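Local coordinates for protein Obg-like ATPase 1 (Schizosaccharomyces pombe, PDB 1NI3) that hydrolyses ATP and, less efficiently, GTP, depends on magnesium, and negatively regulates the G2/M transition of the cell cycle, at residues T23-M28 and L87-I92; T35-I40 and E59-A64. All blocks are in the same frame, centred on the assembly; numbering follows the deposited sequence.

Interaction 1: residues T23-M28 and L87-I92; sequences TGIVGM and LTVFDI
Thr23 grips a single carbonyl oxygen of the neighbouring strand, Thr88 O, through both its backbone amide and its hydroxyl. The amide bond, Thr23 N to Thr88 O, is 3.0 Å and comes from above the carbonyl plane, whereas OG1 lies in that plane, on a lone pair, 2.9 Å from the same oxygen. With OG1 set between backbone N and carbonyl carbon (chi1 70°), the hydroxyl faces the partner strand and CG2 meets Leu87 CD1 at 3.7 Å, the two side chains crossing at about a right angle. Putting an alanine here removes OG1 and CG2, which would probably leave Thr88 O to the backbone amide alone and open a gap beside Leu87 CD1.

The strands run parallel in register, Thr23 opposite Val89 and Gly24 opposite Phe90. Phe90 N bonds to Thr23 O at 2.7 Å, and Phe90 O receives Ile25 N nearly head-on, with a C=O...N angle of 169°. On the face carrying Thr23 and Val89, Ile25 CG1 rests against Val89 CG1 at 3.8 Å. Beyond the strand end the chain turns at Asp91, the centre of an inverse gamma turn, and Ile92 folds back so that its CD1 lies 3.9 Å from Gly24 CA.

This is one of the parallel strand pairs of the P-loop NTPase core, and strand 22-27 runs on into the predicted ATP-binding loop. Backbone hydrogen bonds, with a side-chain hydroxyl added at Thr88 O, and buried apolar contacts are consistent with a fixed register where the strand enters that loop.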
ATOM      1  N   THR A  23       1.611  -4.679   1.468  1.00 40.51           N
ATOM      2  CA  THR A  23       0.650  -4.775   0.373  1.00 38.01           C
ATOM      3  C   THR A  23       0.848  -6.136  -0.285  1.00 38.25           C
ATOM      4  O   THR A  23       1.972  -6.648  -0.328  1.00 36.84           O
ATOM      5  CB  THR A  23       0.902  -3.716  -0.716  1.00 37.55           C
ATOM      6  OG1 THR A  23       2.110  -4.029  -1.423  1.00 38.62           O
ATOM      7  CG2 THR A  23       1.054  -2.341  -0.103  1.00 32.57           C
ATOM      8  N   GLY A  24      -0.237  -6.720  -0.793  1.00 34.38           N
ATOM      9  CA  GLY A  24      -0.152  -8.017  -1.448  1.00 32.74           C
ATOM     10  C   GLY A  24      -0.734  -7.913  -2.839  1.00 34.40           C
ATOM     11  O   GLY A  24      -1.620  -7.090  -3.068  1.00 35.35           O
ATOM     12  N   ILE A  25      -0.223  -8.708  -3.776  1.00 34.55           N
ATOM     13  CA  ILE A  25      -0.726  -8.683  -5.149  1.00 35.83           C
ATOM     14  C   ILE A  25      -1.910  -9.641  -5.384  1.00 41.28           C
ATOM     15  O   ILE A  25      -1.779 -10.865  -5.292  1.00 44.11           O
ATOM     16  CB  ILE A  25       0.374  -9.047  -6.129  1.00 32.97           C
ATOM     17  CG1 ILE A  25       1.541  -8.083  -5.934  1.00 35.22           C
ATOM     18  CG2 ILE A  25      -0.168  -9.046  -7.565  1.00 29.25           C
ATOM     19  CD1 ILE A  25       2.643  -8.194  -6.977  1.00 35.33           C
ATOM     20  N   VAL A  26      -3.060  -9.059  -5.706  1.00 41.93           N
ATOM     21  CA  VAL A  26      -4.297  -9.789  -5.949  1.00 41.66           C
ATOM     22  C   VAL A  26      -4.646  -9.807  -7.434  1.00 47.64           C
ATOM     23  O   VAL A  26      -4.474  -8.810  -8.146  1.00 51.77           O
ATOM     24  CB  VAL A  26      -5.465  -9.132  -5.188  1.00 37.49           C
ATOM     25  CG1 VAL A  26      -6.788  -9.447  -5.867  1.00 36.92           C
ATOM     26  CG2 VAL A  26      -5.458  -9.604  -3.750  1.00 33.44           C
ATOM     27  N   GLY A  27      -5.166 -10.937  -7.898  1.00 50.14           N
ATOM     28  CA  GLY A  27      -5.536 -11.036  -9.297  1.00 51.24           C
ATOM     29  C   GLY A  27      -6.216 -12.330  -9.689  1.00 51.50           C
ATOM     30  O   GLY A  27      -6.192 -13.308  -8.954  1.00 54.94           O
HETATM   31  N   MSE A  28      -6.825 -12.329 -10.864  1.00 54.75           N
HETATM   32  CA  MSE A  28      -7.499 -13.504 -11.366  1.00 56.74           C
HETATM   33  C   MSE A  28      -6.449 -14.366 -12.056  1.00 55.71           C
HETATM   34  O   MSE A  28      -5.491 -13.849 -12.609  1.00 57.95           O
HETATM   35  CB  MSE A  28      -8.587 -13.089 -12.357  1.00 61.81           C
HETATM   36  CG  MSE A  28      -9.760 -14.027 -12.403  1.00 71.59           C
HETATM   37 SE   MSE A  28     -10.568 -14.280 -10.644  1.00 82.97          SE
HETATM   38  CE  MSE A  28     -11.880 -12.862 -10.738  1.00 78.60           C
ATOM     39  N   LEU A  87       8.727  -0.443   0.648  1.00 33.25           N
ATOM     40  CA  LEU A  87       7.322  -0.865   0.589  1.00 32.37           C
ATOM     41  C   LEU A  87       7.348  -2.383   0.446  1.00 29.71           C
ATOM     42  O   LEU A  87       7.969  -2.926  -0.476  1.00 28.99           O
ATOM     43  CB  LEU A  87       6.573  -0.293  -0.628  1.00 32.03           C
ATOM     44  CG  LEU A  87       5.179  -0.929  -0.818  1.00 30.32           C
ATOM     45  CD1 LEU A  87       4.279  -0.521   0.334  1.00 29.20           C
ATOM     46  CD2 LEU A  87       4.559  -0.517  -2.135  1.00 27.37           C
ATOM     47  N   THR A  88       6.687  -3.066   1.367  1.00 28.80           N
ATOM     48  CA  THR A  88       6.625  -4.517   1.333  1.00 32.83           C
ATOM     49  C   THR A  88       5.532  -4.953   0.339  1.00 32.09           C
ATOM     50  O   THR A  88       4.414  -4.426   0.341  1.00 32.43           O
ATOM     51  CB  THR A  88       6.334  -5.066   2.740  1.00 34.61           C
ATOM     52  OG1 THR A  88       7.374  -4.631   3.625  1.00 40.89           O
ATOM     53  CG2 THR A  88       6.286  -6.588   2.733  1.00 35.90           C
ATOM     54  N   VAL A  89       5.865  -5.896  -0.533  1.00 30.08           N
ATOM     55  CA  VAL A  89       4.907  -6.378  -1.514  1.00 31.61           C
ATOM     56  C   VAL A  89       4.880  -7.902  -1.499  1.00 31.55           C
ATOM     57  O   VAL A  89       5.893  -8.550  -1.753  1.00 30.33           O
ATOM     58  CB  VAL A  89       5.279  -5.858  -2.924  1.00 32.39           C
ATOM     59  CG1 VAL A  89       4.212  -6.258  -3.940  1.00 32.96           C
ATOM     60  CG2 VAL A  89       5.454  -4.358  -2.890  1.00 29.12           C
ATOM     61  N   PHE A  90       3.711  -8.465  -1.197  1.00 33.62           N
ATOM     62  CA  PHE A  90       3.563  -9.915  -1.138  1.00 34.01           C
ATOM     63  C   PHE A  90       2.930 -10.575  -2.345  1.00 34.97           C
ATOM     64  O   PHE A  90       1.944 -10.082  -2.920  1.00 32.93           O
ATOM     65  CB  PHE A  90       2.790 -10.333   0.108  1.00 34.29           C
ATOM     66  CG  PHE A  90       3.668 -10.546   1.306  1.00 40.86           C
ATOM     67  CD1 PHE A  90       3.590  -9.700   2.402  1.00 41.76           C
ATOM     68  CD2 PHE A  90       4.608 -11.576   1.327  1.00 39.52           C
ATOM     69  CE1 PHE A  90       4.434  -9.872   3.495  1.00 42.26           C
ATOM     70  CE2 PHE A  90       5.459 -11.753   2.423  1.00 38.01           C
ATOM     71  CZ  PHE A  90       5.373 -10.905   3.505  1.00 38.52           C
ATOM     72  N   ASP A  91       3.527 -11.703  -2.718  1.00 34.97           N
ATOM     73  CA  ASP A  91       3.069 -12.508  -3.836  1.00 35.02           C
ATOM     74  C   ASP A  91       2.059 -13.534  -3.317  1.00 35.20           C
ATOM     75  O   ASP A  91       2.360 -14.712  -3.161  1.00 33.82           O
ATOM     76  CB  ASP A  91       4.259 -13.206  -4.486  1.00 36.66           C
ATOM     77  CG  ASP A  91       3.839 -14.168  -5.562  1.00 38.29           C
ATOM     78  OD1 ASP A  91       2.872 -13.846  -6.289  1.00 39.66           O
ATOM     79  OD2 ASP A  91       4.476 -15.239  -5.689  1.00 37.79           O
ATOM     80  N   ILE A  92       0.852 -13.052  -3.049  1.00 36.58           N
ATOM     81  CA  ILE A  92      -0.239 -13.874  -2.551  1.00 37.36           C
ATOM     82  C   ILE A  92      -0.310 -15.214  -3.291  1.00 38.12           C
ATOM     83  O   ILE A  92      -0.316 -16.275  -2.661  1.00 37.25           O
ATOM     84  CB  ILE A  92      -1.581 -13.134  -2.703  1.00 38.49           C
ATOM     85  CG1 ILE A  92      -1.457 -11.736  -2.094  1.00 35.01           C
ATOM     86  CG2 ILE A  92      -2.690 -13.937  -2.028  1.00 38.74           C
ATOM     87  CD1 ILE A  92      -1.077 -11.744  -0.631  1.00 34.37           C
TER

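Interaction 2: residues T35-I40 and E59-A64; sequences TFFRAI and EEAKVA
Phe37 and Ile40, one turn apart on the helix, both reach onto the inward-facing side chains of strand 60-64, but they meet it in different ways. The Phe37 ring, swung out with CG anti to the backbone N (chi1 -175°), puts its far rim against the start of the strand. Its CE1 lies 3.6 Å from Ala61 CB, an oblique approach, while CZ is 3.5 Å from Glu59 O and the backbone carbon of Glu60 sits at the ring edge, in plane. The rim of the ring thus meets both the Ala61 methyl and the main chain at Glu59 and Glu60.

Ile40 uses its branch methyl instead: CG2 points at Val63 CG2, and the two side chains cross at about a right angle. Its other arm turns back within the helix, where CD1 lies 3.6 Å above one face of the Phe36 ring, offset toward the rim.

This is the alpha-on-beta layer of a P-loop GTPase domain, in which the helix following the nucleotide-binding loop covers the central sheet; the axes of helix 35-40 and strand 60-64 approach to 9.4 Å at 47°. Ile298, from helix 294-304, also touches Val63, and Asp91 touches Phe37.

Glu60 and Lys62 point away from the helix. On that other side of the strand Lys62 NZ forms a salt bridge with Glu60 OE2 at 3.1 Å and has a weak hydrogen bond to Thr88 OG1.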
ATOM      1  N   THR A  35       4.659 -12.865 -13.055  1.00 47.80           N
ATOM      2  CA  THR A  35       5.641 -12.167 -13.868  1.00 48.02           C
ATOM      3  C   THR A  35       5.823 -10.738 -13.371  1.00 46.41           C
ATOM      4  O   THR A  35       6.921 -10.199 -13.473  1.00 46.90           O
ATOM      5  CB  THR A  35       5.225 -12.154 -15.341  1.00 48.08           C
ATOM      6  OG1 THR A  35       3.809 -12.373 -15.432  1.00 48.52           O
ATOM      7  CG2 THR A  35       5.959 -13.246 -16.101  1.00 49.51           C
ATOM      8  N   PHE A  36       4.758 -10.142 -12.827  1.00 44.63           N
ATOM      9  CA  PHE A  36       4.818  -8.786 -12.299  1.00 41.63           C
ATOM     10  C   PHE A  36       5.701  -8.777 -11.072  1.00 42.15           C
ATOM     11  O   PHE A  36       6.542  -7.891 -10.903  1.00 42.96           O
ATOM     12  CB  PHE A  36       3.423  -8.280 -11.922  1.00 38.66           C
ATOM     13  CG  PHE A  36       3.431  -6.894 -11.329  1.00 35.24           C
ATOM     14  CD1 PHE A  36       4.081  -5.850 -11.986  1.00 34.77           C
ATOM     15  CD2 PHE A  36       2.811  -6.629 -10.106  1.00 34.14           C
ATOM     16  CE1 PHE A  36       4.132  -4.556 -11.415  1.00 33.90           C
ATOM     17  CE2 PHE A  36       2.851  -5.341  -9.524  1.00 30.81           C
ATOM     18  CZ  PHE A  36       3.506  -4.304 -10.183  1.00 29.84           C
ATOM     19  N   PHE A  37       5.500  -9.773 -10.219  1.00 40.54           N
ATOM     20  CA  PHE A  37       6.284  -9.895  -9.000  1.00 40.73           C
ATOM     21  C   PHE A  37       7.764 -10.108  -9.318  1.00 43.79           C
ATOM     22  O   PHE A  37       8.624  -9.354  -8.854  1.00 43.30           O
ATOM     23  CB  PHE A  37       5.784 -11.066  -8.164  1.00 35.12           C
ATOM     24  CG  PHE A  37       6.459 -11.183  -6.844  1.00 30.45           C
ATOM     25  CD1 PHE A  37       6.076 -10.377  -5.782  1.00 33.04           C
ATOM     26  CD2 PHE A  37       7.513 -12.062  -6.671  1.00 27.89           C
ATOM     27  CE1 PHE A  37       6.739 -10.449  -4.556  1.00 35.14           C
ATOM     28  CE2 PHE A  37       8.179 -12.143  -5.456  1.00 28.55           C
ATOM     29  CZ  PHE A  37       7.792 -11.333  -4.399  1.00 33.24           C
ATOM     30  N   ARG A  38       8.056 -11.128 -10.122  1.00 46.48           N
ATOM     31  CA  ARG A  38       9.438 -11.409 -10.486  1.00 49.41           C
ATOM     32  C   ARG A  38      10.090 -10.162 -11.077  1.00 45.53           C
ATOM     33  O   ARG A  38      11.287  -9.937 -10.907  1.00 45.23           O
ATOM     34  CB  ARG A  38       9.512 -12.575 -11.481  1.00 55.40           C
ATOM     35  CG  ARG A  38      10.934 -13.117 -11.685  1.00 64.80           C
ATOM     36  CD  ARG A  38      11.033 -14.073 -12.868  1.00 70.17           C
ATOM     37  NE  ARG A  38      10.313 -15.319 -12.628  1.00 78.57           N
ATOM     38  CZ  ARG A  38      10.734 -16.288 -11.819  1.00 82.21           C
ATOM     39  NH1 ARG A  38      11.882 -16.159 -11.166  1.00 85.38           N
ATOM     40  NH2 ARG A  38      10.009 -17.390 -11.661  1.00 84.08           N
ATOM     41  N   ALA A  39       9.294  -9.355 -11.772  1.00 42.31           N
ATOM     42  CA  ALA A  39       9.770  -8.108 -12.388  1.00 39.36           C
ATOM     43  C   ALA A  39      10.223  -7.133 -11.304  1.00 38.30           C
ATOM     44  O   ALA A  39      11.325  -6.576 -11.357  1.00 35.83           O
ATOM     45  CB  ALA A  39       8.656  -7.473 -13.203  1.00 37.49           C
ATOM     46  N   ILE A  40       9.342  -6.912 -10.335  1.00 33.84           N
ATOM     47  CA  ILE A  40       9.636  -6.026  -9.229  1.00 31.71           C
ATOM     48  C   ILE A  40      10.937  -6.484  -8.581  1.00 30.80           C
ATOM     49  O   ILE A  40      11.892  -5.725  -8.476  1.00 33.81           O
ATOM     50  CB  ILE A  40       8.512  -6.070  -8.188  1.00 30.08           C
ATOM     51  CG1 ILE A  40       7.227  -5.521  -8.782  1.00 30.30           C
ATOM     52  CG2 ILE A  40       8.907  -5.272  -6.984  1.00 28.52           C
ATOM     53  CD1 ILE A  40       6.059  -5.628  -7.836  1.00 28.93           C
ATOM     54  N   GLU A  59       8.392 -15.171  -1.374  1.00 57.43           N
ATOM     55  CA  GLU A  59       7.147 -14.533  -1.803  1.00 55.10           C
ATOM     56  C   GLU A  59       7.041 -13.092  -1.324  1.00 53.52           C
ATOM     57  O   GLU A  59       6.021 -12.426  -1.535  1.00 49.92           O
ATOM     58  CB  GLU A  59       5.933 -15.313  -1.300  1.00 57.97           C
ATOM     59  CG  GLU A  59       5.832 -16.727  -1.818  1.00 57.76           C
ATOM     60  CD  GLU A  59       6.991 -17.571  -1.378  1.00 59.27           C
ATOM     61  OE1 GLU A  59       7.239 -17.645  -0.151  1.00 56.85           O
ATOM     62  OE2 GLU A  59       7.659 -18.158  -2.258  1.00 61.80           O
ATOM     63  N   GLU A  60       8.093 -12.616  -0.669  1.00 52.65           N
ATOM     64  CA  GLU A  60       8.122 -11.251  -0.173  1.00 52.22           C
ATOM     65  C   GLU A  60       9.168 -10.435  -0.906  1.00 51.28           C
ATOM     66  O   GLU A  60      10.292 -10.887  -1.107  1.00 51.74           O
ATOM     67  CB  GLU A  60       8.442 -11.215   1.325  1.00 54.18           C
ATOM     68  CG  GLU A  60       8.527  -9.803   1.885  1.00 57.86           C
ATOM     69  CD  GLU A  60       8.627  -9.768   3.398  1.00 61.83           C
ATOM     70  OE1 GLU A  60       9.544 -10.418   3.943  1.00 63.71           O
ATOM     71  OE2 GLU A  60       7.785  -9.100   4.042  1.00 63.69           O
ATOM     72  N   ALA A  61       8.787  -9.225  -1.291  1.00 48.76           N
ATOM     73  CA  ALA A  61       9.696  -8.321  -1.967  1.00 45.32           C
ATOM     74  C   ALA A  61       9.737  -7.000  -1.196  1.00 42.62           C
ATOM     75  O   ALA A  61       8.692  -6.465  -0.815  1.00 39.40           O
ATOM     76  CB  ALA A  61       9.237  -8.091  -3.406  1.00 43.02           C
ATOM     77  N   LYS A  62      10.949  -6.515  -0.928  1.00 42.08           N
ATOM     78  CA  LYS A  62      11.165  -5.241  -0.230  1.00 42.73           C
ATOM     79  C   LYS A  62      11.518  -4.235  -1.329  1.00 42.42           C
ATOM     80  O   LYS A  62      12.686  -4.111  -1.696  1.00 43.92           O
ATOM     81  CB  LYS A  62      12.366  -5.323   0.727  1.00 44.30           C
ATOM     82  CG  LYS A  62      12.279  -6.330   1.870  1.00 48.81           C
ATOM     83  CD  LYS A  62      11.203  -5.946   2.865  1.00 55.44           C
ATOM     84  CE  LYS A  62      10.966  -7.017   3.921  1.00 56.96           C
ATOM     85  NZ  LYS A  62       9.687  -6.751   4.648  1.00 58.49           N
ATOM     86  N   VAL A  63      10.530  -3.528  -1.869  1.00 41.04           N
ATOM     87  CA  VAL A  63      10.816  -2.575  -2.944  1.00 40.99           C
ATOM     88  C   VAL A  63      11.198  -1.205  -2.378  1.00 40.47           C
ATOM     89  O   VAL A  63      10.527  -0.675  -1.490  1.00 40.14           O
ATOM     90  CB  VAL A  63       9.603  -2.410  -3.876  1.00 40.67           C
ATOM     91  CG1 VAL A  63      10.005  -1.697  -5.164  1.00 36.34           C
ATOM     92  CG2 VAL A  63       9.024  -3.760  -4.162  1.00 41.43           C
ATOM     93  N   ALA A  64      12.270  -0.624  -2.902  1.00 38.03           N
ATOM     94  CA  ALA A  64      12.715   0.675  -2.427  1.00 39.84           C
ATOM     95  C   ALA A  64      11.751   1.758  -2.855  1.00 39.94           C
ATOM     96  O   ALA A  64      11.396   1.847  -4.027  1.00 41.51           O
ATOM     97  CB  ALA A  64      14.108   0.974  -2.946  1.00 40.79           C
TER

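In the fold
Both interactions belong to the OBG-type G domain, with centres 9 Å apart. The order along the chain is strand 22-27, helix 33-42, strand 60-65, then strand 81-90, so the two segments of interaction 2 fall between those of interaction 1. Strand 81-90 joins them: it pairs parallel with 22-27 and antiparallel with 60-65, with a probable hydrogen bond from Leu87 N to Val63 O. Interaction 1 is therefore made within the sheet and interaction 2 between the sheet and its helix. The predicted ATP-binding residues 30-35 run from the loop after strand 22-27 into the first turn of that helix, so the two contacts tie its flanking elements to one sheet, consistent with holding the loop in place.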